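Long-range contacts in polyhedrin (Operophtera brumata cypovirus 19, PDB 5A99), which packs into the microcrystalline occlusion bodies (polyhedra) of this insect virus, which probably shelter virus particles outside the host: residues A[122-127]-A[187-192]; A[157-162]-A[239-244]; A[128-133]-A[178-183]; A[68-73]-A[217-222]. One frame throughout, in Å; residues are numbered along the deposited sequence.

Contact 1 (A[122-127]-A[187-192])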
# COMPACT_ATOMS: atom_id res chain seq x y z
N GLY A 122 -1.33 -11.01 22.05
CA GLY A 122 -2.50 -10.16 22.25
C GLY A 122 -2.76 -9.19 21.11
O GLY A 122 -3.80 -8.55 21.06
N SER A 123 -1.81 -9.07 20.19
CA SER A 123 -2.01 -8.20 19.03
C SER A 123 -2.42 -9.01 17.80
O SER A 123 -2.75 -8.45 16.77
CB SER A 123 -0.73 -7.41 18.74
OG SER A 123 0.24 -8.21 18.09
N VAL A 124 -2.39 -10.33 17.90
CA VAL A 124 -2.70 -11.13 16.72
C VAL A 124 -4.19 -11.08 16.38
O VAL A 124 -5.03 -11.54 17.15
CB VAL A 124 -2.23 -12.59 16.87
CG1 VAL A 124 -2.65 -13.38 15.66
CG2 VAL A 124 -0.73 -12.65 17.06
N TRP A 125 -4.50 -10.49 15.23
CA TRP A 125 -5.86 -10.20 14.83
C TRP A 125 -6.06 -10.65 13.40
O TRP A 125 -5.23 -10.40 12.54
CB TRP A 125 -6.12 -8.70 14.98
CG TRP A 125 -7.43 -8.23 14.43
CD1 TRP A 125 -8.66 -8.36 15.01
CD2 TRP A 125 -7.65 -7.54 13.18
NE1 TRP A 125 -9.62 -7.80 14.21
CE2 TRP A 125 -9.03 -7.29 13.09
CE3 TRP A 125 -6.81 -7.11 12.15
CZ2 TRP A 125 -9.60 -6.63 12.00
CZ3 TRP A 125 -7.38 -6.45 11.06
CH2 TRP A 125 -8.75 -6.22 11.00
N PHE A 126 -7.17 -11.33 13.13
CA PHE A 126 -7.37 -11.98 11.85
C PHE A 126 -8.87 -12.00 11.56
O PHE A 126 -9.65 -12.49 12.37
CB PHE A 126 -6.78 -13.41 11.91
CG PHE A 126 -6.91 -14.18 10.64
CD1 PHE A 126 -5.98 -14.04 9.62
CD2 PHE A 126 -7.98 -15.05 10.45
CE1 PHE A 126 -6.12 -14.74 8.44
CE2 PHE A 126 -8.12 -15.76 9.27
CZ PHE A 126 -7.19 -15.61 8.27
N ARG A 127 -9.27 -11.46 10.41
CA ARG A 127 -10.68 -11.31 10.10
C ARG A 127 -10.94 -11.59 8.63
O ARG A 127 -10.40 -10.90 7.76
CB ARG A 127 -11.17 -9.89 10.44
CG ARG A 127 -12.69 -9.66 10.26
CD ARG A 127 -13.04 -8.22 10.46
NE ARG A 127 -12.38 -7.39 9.46
CZ ARG A 127 -12.20 -6.08 9.55
NH1 ARG A 127 -12.64 -5.42 10.61
NH2 ARG A 127 -11.59 -5.42 8.57
N PHE A 187 -5.42 -8.82 8.54
CA PHE A 187 -4.74 -9.25 9.76
C PHE A 187 -3.70 -8.23 10.25
O PHE A 187 -3.32 -7.30 9.54
CB PHE A 187 -4.15 -10.66 9.61
CG PHE A 187 -3.12 -10.78 8.54
CD1 PHE A 187 -1.83 -10.31 8.73
CD2 PHE A 187 -3.43 -11.38 7.33
CE1 PHE A 187 -0.87 -10.43 7.74
CE2 PHE A 187 -2.48 -11.51 6.34
CZ PHE A 187 -1.19 -11.02 6.54
N ALA A 188 -3.29 -8.41 11.49
CA ALA A 188 -2.30 -7.55 12.10
C ALA A 188 -1.59 -8.30 13.20
O ALA A 188 -2.15 -9.22 13.81
CB ALA A 188 -2.94 -6.32 12.67
N VAL A 189 -0.36 -7.90 13.43
CA VAL A 189 0.42 -8.42 14.53
C VAL A 189 1.64 -7.52 14.73
O VAL A 189 2.21 -7.03 13.76
CB VAL A 189 0.85 -9.88 14.28
CG1 VAL A 189 1.57 -10.03 12.95
CG2 VAL A 189 1.72 -10.39 15.42
N GLN A 190 2.01 -7.29 15.99
CA GLN A 190 3.21 -6.52 16.31
C GLN A 190 4.15 -7.39 17.12
O GLN A 190 3.73 -8.42 17.69
CB GLN A 190 2.85 -5.24 17.10
CG GLN A 190 2.29 -5.52 18.47
CD GLN A 190 2.13 -4.26 19.33
OE1 GLN A 190 2.40 -3.14 18.89
NE2 GLN A 190 1.69 -4.46 20.57
N ARG A 191 5.41 -6.98 17.21
CA ARG A 191 6.36 -7.71 18.04
C ARG A 191 6.03 -7.41 19.49
O ARG A 191 5.53 -6.33 19.81
CB ARG A 191 7.82 -7.35 17.73
CG ARG A 191 8.38 -6.14 18.47
CD ARG A 191 9.93 -6.07 18.40
NE ARG A 191 10.48 -6.55 17.12
CZ ARG A 191 11.12 -7.70 16.97
NH1 ARG A 191 11.33 -8.51 18.01
NH2 ARG A 191 11.56 -8.06 15.79
N ALA A 192 6.34 -8.37 20.36
CA ALA A 192 6.12 -8.23 21.79
C ALA A 192 6.97 -7.11 22.37
O ALA A 192 8.16 -7.00 22.08
CB ALA A 192 6.45 -9.54 22.50
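Gln190 N donates to Ser123 OG over 2.9 Å, a nearly straight bond (174°). Ser123 reaches it because OG sits between its own backbone N and carbonyl carbon (chi1 77°). The same hydroxyl also bonds to the backbone O of Asp120, so it works in two directions. Gln190 CG lies 3.4 Å from Ser123 OG, but the amide beyond runs on past the serine: OE1 is bonded to Tyr200 OH and NE2 to Asp120 OD2. Next along, Trp125 and Ala188 form a hydrogen-bonded antiparallel pair. Trp125 N reaches Ala188 O at 3.0 Å, and Ala188 N returns the bond to Trp125 O, also at 3.0 Å. This fixes strand 125-129 on the edge of a three-stranded antiparallel sheet whose middle strand is 184-190. Ala188 O takes a further CA-H contact from Val124 CA at 3.5 Å, whereas Ser123 O, close by, is a second acceptor and cannot bond to it. Phe126 and Phe187 make the non-hydrogen-bonded pair that follows, with Phe126 CD1 3.8 Å from Phe187 CB. Their rings continue to Phe113, which stacks on Phe126 and meets Phe187 at an angle. On the face of Trp125 and Ala188, the indole CE3 lies 4.0 Å from Ala188 CB, and Arg211 of the second subunit makes a cation-pi contact with Trp125.

Contact 2 (A[157-162]-A[239-244])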
# COMPACT_ATOMS: atom_id res chain seq x y z
N ARG A 157 -2.43 -22.82 17.36
CA ARG A 157 -1.63 -23.94 17.83
C ARG A 157 -0.18 -23.63 17.54
O ARG A 157 0.22 -23.45 16.38
CB ARG A 157 -2.05 -25.24 17.16
CG ARG A 157 -3.39 -25.78 17.65
CD ARG A 157 -3.75 -27.09 16.97
NE ARG A 157 -2.79 -28.15 17.24
CZ ARG A 157 -2.26 -28.95 16.31
NH1 ARG A 157 -2.58 -28.79 15.04
NH2 ARG A 157 -1.40 -29.90 16.65
N PRO A 158 0.62 -23.56 18.60
CA PRO A 158 2.03 -23.20 18.50
C PRO A 158 2.83 -24.26 17.77
O PRO A 158 2.43 -25.43 17.73
CB PRO A 158 2.48 -23.12 19.96
CG PRO A 158 1.24 -23.04 20.76
CD PRO A 158 0.22 -23.80 19.99
N ILE A 159 3.94 -23.84 17.20
CA ILE A 159 4.90 -24.75 16.59
C ILE A 159 6.24 -24.52 17.28
O ILE A 159 6.67 -23.38 17.47
CB ILE A 159 5.06 -24.50 15.08
CG1 ILE A 159 3.72 -24.62 14.36
CG2 ILE A 159 6.08 -25.48 14.48
CD1 ILE A 159 3.76 -24.18 12.91
N ARG A 160 6.90 -25.61 17.66
CA ARG A 160 8.08 -25.52 18.51
C ARG A 160 9.37 -25.74 17.72
O ARG A 160 9.41 -26.48 16.72
CB ARG A 160 7.98 -26.50 19.68
CG ARG A 160 6.83 -26.20 20.65
CD ARG A 160 6.74 -27.20 21.81
NE ARG A 160 7.31 -26.65 23.04
CZ ARG A 160 6.61 -26.27 24.11
NH1 ARG A 160 5.29 -26.40 24.13
NH2 ARG A 160 7.24 -25.78 25.17
N TYR A 161 10.43 -25.08 18.18
CA TYR A 161 11.75 -25.19 17.60
C TYR A 161 12.72 -25.25 18.76
O TYR A 161 12.79 -24.33 19.58
CB TYR A 161 12.01 -23.97 16.71
CG TYR A 161 13.36 -23.86 16.07
CD1 TYR A 161 13.77 -24.76 15.09
CD2 TYR A 161 14.23 -22.83 16.39
CE1 TYR A 161 15.00 -24.65 14.47
CE2 TYR A 161 15.47 -22.70 15.78
CZ TYR A 161 15.85 -23.61 14.82
OH TYR A 161 17.08 -23.48 14.22
N PHE A 162 13.47 -26.35 18.82
CA PHE A 162 14.28 -26.66 19.99
C PHE A 162 13.45 -26.43 21.26
O PHE A 162 13.90 -25.78 22.20
CB PHE A 162 15.58 -25.85 20.02
CG PHE A 162 16.54 -26.22 18.92
CD1 PHE A 162 17.32 -27.36 19.04
CD2 PHE A 162 16.67 -25.43 17.79
CE1 PHE A 162 18.21 -27.72 18.04
CE2 PHE A 162 17.55 -25.78 16.78
CZ PHE A 162 18.32 -26.92 16.91
N LEU A 239 8.52 -21.84 10.22
CA LEU A 239 7.82 -22.94 10.87
C LEU A 239 6.45 -23.13 10.22
O LEU A 239 5.80 -22.17 9.83
CB LEU A 239 7.70 -22.68 12.38
CG LEU A 239 9.05 -22.54 13.10
CD1 LEU A 239 8.87 -22.30 14.59
CD2 LEU A 239 9.92 -23.77 12.86
N TYR A 240 6.04 -24.39 10.06
CA TYR A 240 4.87 -24.71 9.26
C TYR A 240 4.25 -26.04 9.68
O TYR A 240 4.95 -26.98 10.09
CB TYR A 240 5.24 -24.75 7.77
CG TYR A 240 4.09 -25.07 6.85
CD1 TYR A 240 3.15 -24.11 6.52
CD2 TYR A 240 3.95 -26.34 6.29
CE1 TYR A 240 2.09 -24.40 5.69
CE2 TYR A 240 2.90 -26.64 5.45
CZ TYR A 240 1.97 -25.66 5.16
OH TYR A 240 0.92 -25.93 4.32
N ARG A 241 2.93 -26.11 9.55
CA ARG A 241 2.17 -27.29 9.92
C ARG A 241 1.48 -27.85 8.67
O ARG A 241 0.71 -27.14 8.01
CB ARG A 241 1.13 -26.88 10.96
CG ARG A 241 0.75 -27.95 11.95
CD ARG A 241 -0.15 -27.35 13.04
NE ARG A 241 0.60 -26.98 14.24
CZ ARG A 241 1.28 -27.86 14.96
NH1 ARG A 241 1.26 -29.14 14.59
NH2 ARG A 241 1.95 -27.49 16.03
N THR A 242 1.75 -29.11 8.35
CA THR A 242 1.19 -29.77 7.16
C THR A 242 -0.25 -30.26 7.36
O THR A 242 -0.80 -30.21 8.46
CB THR A 242 2.07 -30.97 6.72
OG1 THR A 242 1.94 -32.03 7.67
CG2 THR A 242 3.54 -30.56 6.57
N LYS A 243 -0.87 -30.72 6.27
CA LYS A 243 -2.24 -31.22 6.32
C LYS A 243 -2.37 -32.36 7.32
O LYS A 243 -3.39 -32.48 8.02
CB LYS A 243 -2.69 -31.72 4.94
CG LYS A 243 -4.11 -32.28 4.95
CD LYS A 243 -4.43 -33.11 3.71
CE LYS A 243 -5.79 -33.78 3.85
NZ LYS A 243 -6.25 -34.45 2.59
N CYS A 244 -1.34 -33.20 7.38
CA CYS A 244 -1.34 -34.36 8.26
C CYS A 244 -0.84 -33.98 9.65
O CYS A 244 -0.66 -34.83 10.51
CB CYS A 244 -0.45 -35.46 7.67
SG CYS A 244 -1.06 -36.12 6.12
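Arg241 and Ile159 have the most surface buried here, with Leu239 next, and Arg241 supplies the one hydrogen bond across the contact. Its NH2 donates to Pro158 O over 2.7 Å, with the carbonyl oxygen lying in the guanidinium plane, but the hydrogen bond is bent, 141° at the hydrogen. A bend at chi3 (-97°) swings the guanidinium across to that carbonyl. Over one face of it comes Arg157, whose NH2 is 3.4 Å from Arg241 NH1; the two flat groups are tilted 39° apart and their chains cross at about a right angle. Asp245 probably offsets the closeness of the two cations: it forms a salt bridge with Arg157 NH1 and a long, weak ion pair with Arg241 NH1. Ile159 works from the strand with both branches. The Ile159 and Arg241 side chains pass each other in opposite directions, with Ile159 CG1 3.8 Å from Arg241 NH2; CD1 comes within 3.7 Å of Tyr240 N, while CG2 rests 3.9 Å from Leu239 CB. Leu239 slides past in the reverse direction and sends CD1 to 3.8 Å from Ile159 O, with Tyr161 CB just beyond. Leu239 N and Arg241 O are bound by the side chains of Gln116 and Gln112, both in strand 110-116. Tyr161 also packs on Met141 of the third subunit. What results is a C-terminal tail, leaving helix 225-236, laid without beta pairing over 157-161, one of the two outermost strands of the six-stranded antiparallel sheet.

Contact 3 (A[128-133]-A[178-183])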
# COMPACT_ATOMS: atom_id res chain seq x y z
N VAL A 128 -11.75 -12.60 8.37
CA VAL A 128 -12.21 -12.89 7.02
C VAL A 128 -13.56 -12.22 6.84
O VAL A 128 -14.56 -12.68 7.38
CB VAL A 128 -12.35 -14.41 6.77
CG1 VAL A 128 -12.72 -14.68 5.32
CG2 VAL A 128 -11.07 -15.13 7.12
N ASN A 129 -13.58 -11.09 6.14
CA ASN A 129 -14.84 -10.48 5.76
C ASN A 129 -15.45 -11.20 4.55
O ASN A 129 -14.78 -11.98 3.87
CB ASN A 129 -14.65 -9.01 5.41
CG ASN A 129 -14.72 -8.10 6.62
OD1 ASN A 129 -15.04 -8.54 7.73
ND2 ASN A 129 -14.44 -6.82 6.42
N LYS A 130 -16.72 -10.93 4.31
CA LYS A 130 -17.36 -11.29 3.05
C LYS A 130 -16.74 -10.45 1.93
O LYS A 130 -16.03 -9.48 2.19
CB LYS A 130 -18.84 -10.96 3.10
CG LYS A 130 -19.65 -11.66 4.18
CD LYS A 130 -21.12 -11.24 4.07
CE LYS A 130 -22.04 -12.07 4.95
NZ LYS A 130 -22.56 -13.29 4.25
N TYR A 131 -17.05 -10.80 0.69
CA TYR A 131 -16.62 -10.02 -0.45
C TYR A 131 -16.98 -8.53 -0.28
O TYR A 131 -16.19 -7.65 -0.64
CB TYR A 131 -17.27 -10.56 -1.73
CG TYR A 131 -16.73 -9.97 -3.03
CD1 TYR A 131 -17.12 -8.69 -3.45
CD2 TYR A 131 -15.86 -10.69 -3.83
CE1 TYR A 131 -16.64 -8.16 -4.65
CE2 TYR A 131 -15.38 -10.17 -5.01
CZ TYR A 131 -15.76 -8.91 -5.42
OH TYR A 131 -15.26 -8.41 -6.60
N ASN A 132 -18.16 -8.26 0.27
CA ASN A 132 -18.66 -6.89 0.35
C ASN A 132 -17.85 -6.04 1.33
O ASN A 132 -17.99 -4.82 1.35
CB ASN A 132 -20.16 -6.87 0.70
CG ASN A 132 -20.48 -7.48 2.08
OD1 ASN A 132 -19.66 -7.47 3.00
ND2 ASN A 132 -21.68 -8.03 2.21
N ASN A 133 -17.02 -6.71 2.12
CA ASN A 133 -16.01 -6.07 2.95
C ASN A 133 -16.57 -5.12 4.02
O ASN A 133 -15.95 -4.10 4.35
CB ASN A 133 -15.00 -5.33 2.07
CG ASN A 133 -13.78 -4.84 2.83
OD1 ASN A 133 -13.33 -5.45 3.81
ND2 ASN A 133 -13.22 -3.73 2.37
N LEU A 178 -18.13 -21.12 9.02
CA LEU A 178 -17.55 -20.26 10.05
C LEU A 178 -16.81 -19.09 9.40
O LEU A 178 -16.58 -18.06 10.04
CB LEU A 178 -16.61 -21.06 10.95
CG LEU A 178 -17.25 -22.24 11.67
CD1 LEU A 178 -16.19 -23.12 12.34
CD2 LEU A 178 -18.28 -21.75 12.69
N PHE A 179 -16.42 -19.25 8.15
CA PHE A 179 -15.72 -18.21 7.41
C PHE A 179 -16.40 -18.04 6.07
O PHE A 179 -16.84 -19.02 5.49
CB PHE A 179 -14.26 -18.58 7.18
CG PHE A 179 -13.48 -18.78 8.43
CD1 PHE A 179 -12.98 -17.69 9.13
CD2 PHE A 179 -13.24 -20.05 8.91
CE1 PHE A 179 -12.26 -17.88 10.30
CE2 PHE A 179 -12.53 -20.25 10.07
CZ PHE A 179 -12.03 -19.16 10.77
N PRO A 180 -16.48 -16.80 5.58
CA PRO A 180 -17.10 -16.54 4.28
C PRO A 180 -16.52 -17.41 3.15
O PRO A 180 -15.31 -17.64 3.11
CB PRO A 180 -16.81 -15.06 4.06
CG PRO A 180 -16.77 -14.48 5.45
CD PRO A 180 -16.15 -15.56 6.30
N CYS A 181 -17.39 -17.88 2.26
CA CYS A 181 -16.98 -18.62 1.07
C CYS A 181 -16.13 -17.81 0.12
O CYS A 181 -15.27 -18.36 -0.57
CB CYS A 181 -18.21 -19.09 0.29
SG CYS A 181 -18.87 -20.69 0.77
N HIS A 182 -16.39 -16.51 0.06
CA HIS A 182 -15.76 -15.61 -0.91
C HIS A 182 -15.09 -14.50 -0.11
O HIS A 182 -15.67 -13.45 0.14
CB HIS A 182 -16.81 -15.04 -1.87
CG HIS A 182 -17.72 -16.09 -2.43
ND1 HIS A 182 -17.39 -16.85 -3.54
CD2 HIS A 182 -18.94 -16.53 -2.03
CE1 HIS A 182 -18.36 -17.70 -3.80
NE2 HIS A 182 -19.32 -17.53 -2.90
N PRO A 183 -13.84 -14.75 0.30
CA PRO A 183 -13.19 -14.02 1.39
C PRO A 183 -12.50 -12.72 0.99
O PRO A 183 -11.99 -12.56 -0.12
CB PRO A 183 -12.14 -15.02 1.89
CG PRO A 183 -11.74 -15.76 0.66
CD PRO A 183 -13.01 -15.86 -0.18
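Asn129 ND2 is held by two acceptors, Asn133 OD1 at 3.1 Å and Ser135 OG, while the backbone O of the same residue rests against Pro180 and Pro183 of the facing loop. The hydrogen bond from the Asn129 side-chain amide to Asn133 OD1 braces a type I beta turn from Lys130 to Asn133, closed by Asn133 N bonding to Lys130 O at 2.9 Å. That turn follows strand 125-129, and loop 178-183 leads into strand 184-190, its neighbour in the three-stranded sheet, so the contact ties the end of strand 125-129 and the turn after it to the loop that leads into strand 184-190. No hydrogen bond crosses between the segments. Tyr131 N does come close to His182 O, but the angle is too poor, and the nearest substitute is a CA-H contact from Pro183 CA to Asn129 O at 3.6 Å. Two side chains have their polar partners outside the contact, His182 ND1 at Glu107 and Tyr131 OH at Arg88; the backbone O of Asn132, in the turn, accepts from Arg50 of the second subunit. Apolar packing therefore carries the join, and Val128 is its centre. Pro180 slides past it with its ring over the strand backbone, CG standing 3.4 Å from Val128 O. The two methyls of Val128 divide the work: CG2 approaches Phe179 CD1 at 3.8 Å, meeting the ring obliquely, and the Phe179 ring in turn meets Phe111 edge-to-face. CG1, anti to the backbone N (chi1 -176°), lies 3.7 Å from Pro180 CD and is squeezed to 3.5 Å from Pro183 CB.

Contact 4 (A[68-73]-A[217-222])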
# COMPACT_ATOMS: atom_id res chain seq x y z
N LEU A 68 -6.56 -17.25 -7.23
CA LEU A 68 -5.52 -17.50 -8.23
C LEU A 68 -6.17 -18.05 -9.50
O LEU A 68 -6.86 -19.06 -9.46
CB LEU A 68 -4.47 -18.48 -7.69
CG LEU A 68 -3.15 -18.55 -8.46
CD1 LEU A 68 -2.06 -19.22 -7.60
CD2 LEU A 68 -3.32 -19.30 -9.78
N PRO A 69 -5.90 -17.43 -10.65
CA PRO A 69 -4.85 -16.43 -10.86
C PRO A 69 -5.24 -15.03 -10.39
O PRO A 69 -6.42 -14.69 -10.24
CB PRO A 69 -4.67 -16.44 -12.38
CG PRO A 69 -6.02 -16.79 -12.90
CD PRO A 69 -6.61 -17.75 -11.90
N ASN A 70 -4.21 -14.21 -10.18
CA ASN A 70 -4.39 -12.80 -9.89
C ASN A 70 -3.27 -12.00 -10.55
O ASN A 70 -2.38 -12.57 -11.18
CB ASN A 70 -4.45 -12.55 -8.38
CG ASN A 70 -3.18 -12.96 -7.66
OD1 ASN A 70 -2.17 -12.25 -7.70
ND2 ASN A 70 -3.24 -14.09 -6.98
N TYR A 71 -3.30 -10.68 -10.39
CA TYR A 71 -2.35 -9.83 -11.10
C TYR A 71 -0.90 -9.94 -10.54
O TYR A 71 0.06 -9.57 -11.21
CB TYR A 71 -2.85 -8.37 -11.18
CG TYR A 71 -3.05 -7.67 -9.85
CD1 TYR A 71 -4.24 -7.79 -9.15
CD2 TYR A 71 -2.04 -6.88 -9.30
CE1 TYR A 71 -4.42 -7.16 -7.94
CE2 TYR A 71 -2.21 -6.25 -8.10
CZ TYR A 71 -3.40 -6.38 -7.42
OH TYR A 71 -3.57 -5.73 -6.20
N ARG A 72 -0.76 -10.48 -9.33
CA ARG A 72 0.56 -10.76 -8.76
C ARG A 72 1.05 -12.15 -9.19
O ARG A 72 2.22 -12.33 -9.51
CB ARG A 72 0.52 -10.66 -7.23
CG ARG A 72 -0.00 -9.34 -6.69
CD ARG A 72 0.80 -8.15 -7.23
NE ARG A 72 2.22 -8.25 -6.89
CZ ARG A 72 2.74 -7.84 -5.74
NH1 ARG A 72 1.97 -7.28 -4.80
NH2 ARG A 72 4.05 -7.98 -5.52
N ILE A 73 0.14 -13.13 -9.17
CA ILE A 73 0.40 -14.48 -9.68
C ILE A 73 -0.61 -14.82 -10.77
O ILE A 73 -1.69 -15.36 -10.51
CB ILE A 73 0.31 -15.55 -8.57
CG1 ILE A 73 1.24 -15.20 -7.40
CG2 ILE A 73 0.64 -16.94 -9.11
CD1 ILE A 73 2.73 -15.35 -7.73
N ASP A 217 5.26 -7.47 0.44
CA ASP A 217 4.67 -8.78 0.66
C ASP A 217 5.20 -9.70 -0.43
O ASP A 217 5.30 -9.31 -1.59
CB ASP A 217 3.14 -8.74 0.60
CG ASP A 217 2.52 -8.04 1.81
OD1 ASP A 217 3.22 -7.84 2.82
OD2 ASP A 217 1.32 -7.72 1.74
N LEU A 218 5.55 -10.92 -0.04
CA LEU A 218 6.00 -11.90 -1.02
C LEU A 218 4.84 -12.80 -1.41
O LEU A 218 4.13 -13.30 -0.55
CB LEU A 218 7.13 -12.75 -0.44
CG LEU A 218 7.70 -13.84 -1.37
CD1 LEU A 218 9.19 -14.05 -1.13
CD2 LEU A 218 6.96 -15.13 -1.17
N TYR A 219 4.64 -12.95 -2.72
CA TYR A 219 3.66 -13.89 -3.27
C TYR A 219 4.38 -15.07 -3.90
O TYR A 219 5.31 -14.88 -4.68
CB TYR A 219 2.82 -13.19 -4.34
CG TYR A 219 1.55 -12.50 -3.86
CD1 TYR A 219 1.60 -11.32 -3.14
CD2 TYR A 219 0.30 -13.02 -4.18
CE1 TYR A 219 0.44 -10.68 -2.71
CE2 TYR A 219 -0.87 -12.39 -3.76
CZ TYR A 219 -0.80 -11.22 -3.03
OH TYR A 219 -1.96 -10.60 -2.62
N ALA A 220 3.93 -16.28 -3.60
CA ALA A 220 4.53 -17.49 -4.16
C ALA A 220 3.46 -18.51 -4.49
O ALA A 220 2.44 -18.60 -3.81
CB ALA A 220 5.53 -18.11 -3.19
N HIS A 221 3.72 -19.30 -5.54
CA HIS A 221 2.81 -20.34 -5.99
C HIS A 221 3.55 -21.68 -6.03
O HIS A 221 4.58 -21.81 -6.70
CB HIS A 221 2.26 -19.97 -7.37
CG HIS A 221 1.17 -20.87 -7.87
ND1 HIS A 221 0.50 -21.76 -7.06
CD2 HIS A 221 0.62 -21.00 -9.10
CE1 HIS A 221 -0.40 -22.41 -7.77
NE2 HIS A 221 -0.35 -21.97 -9.01
N TYR A 222 3.04 -22.66 -5.29
CA TYR A 222 3.68 -23.99 -5.21
C TYR A 222 2.74 -25.10 -5.69
O TYR A 222 1.53 -25.07 -5.42
CB TYR A 222 4.19 -24.28 -3.79
CG TYR A 222 5.49 -23.58 -3.50
CD1 TYR A 222 6.70 -24.09 -3.97
CD2 TYR A 222 5.52 -22.37 -2.80
CE1 TYR A 222 7.90 -23.44 -3.74
CE2 TYR A 222 6.74 -21.71 -2.55
CZ TYR A 222 7.92 -22.26 -3.03
OH TYR A 222 9.12 -21.62 -2.80
O HOH W 1 4.31 -7.19 -2.81
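Leu68 CD1 stands squarely over the His221 ring, 3.4 Å from its centroid and only 3° off the normal, a CH-pi contact at the tight end of this interface. Next to it Ile73 wedges between the two aromatic residues: its CG2 lies 3.9 Å from His221 CB, and its CG1 is 4.0 Å from Tyr219 CB. The Tyr219 ring is covered on one face by Arg72, whose CB sits 3.9 Å from Tyr219 CD2. Arg72 and Ile73 are presented by an Asx turn at Asn70. Asn70 OD1 accepts from Arg72 N at 2.8 Å and also from Ile73 N, which comes from well above the carbonyl plane, and Asn70 ND2 is bonded to Val67 O and to Gln47. Tyr219 OH is bonded to Gln65 O, earlier in the same loop, and His221 ND1 to Leu46 O of the neighbouring strand. At the other end the packing gives way to water. Folded at chi2 (-57°) and chi3 (-58°), Arg72 curls its guanidinium past the rim of the Tyr219 ring, so that CD1 lies over one of its faces, towards Asp217 but without touching it; a water bridges, accepting from Arg72 NH2 at 2.8 Å and donating to Asp217 O at 2.6 Å. Asp64 of the third subunit forms a salt bridge with the same NH2. The loop between strand 56-61 and helix 81-92 thus covers strand 218-222, an outermost strand of the six-stranded sheet, next to 46-53, while Tyr222 packs against helix 225-236.

How the contacts relate
From the N terminus, the first segment met is 68-73, which waits until 217-222 before contact 4 closes the longest of the four loops. Within that span contact 1 opens at 122-127 and, directly after it, contact 3 at 128-133; contact 3 closes first, at 178-183, and contact 1 at 187-192, so contact 3 sits within contact 1 and contact 1 within contact 4. Contact 2 breaks this order: it begins at 157-162, inside all three, and ends at 239-244, beyond them, crossing each. Contacts 1 and 3 serve the three-stranded sheet and both touch the second subunit. Contacts 2 and 4 lie on the two outermost strands of the six-stranded sheet, their centres 23 Å apart.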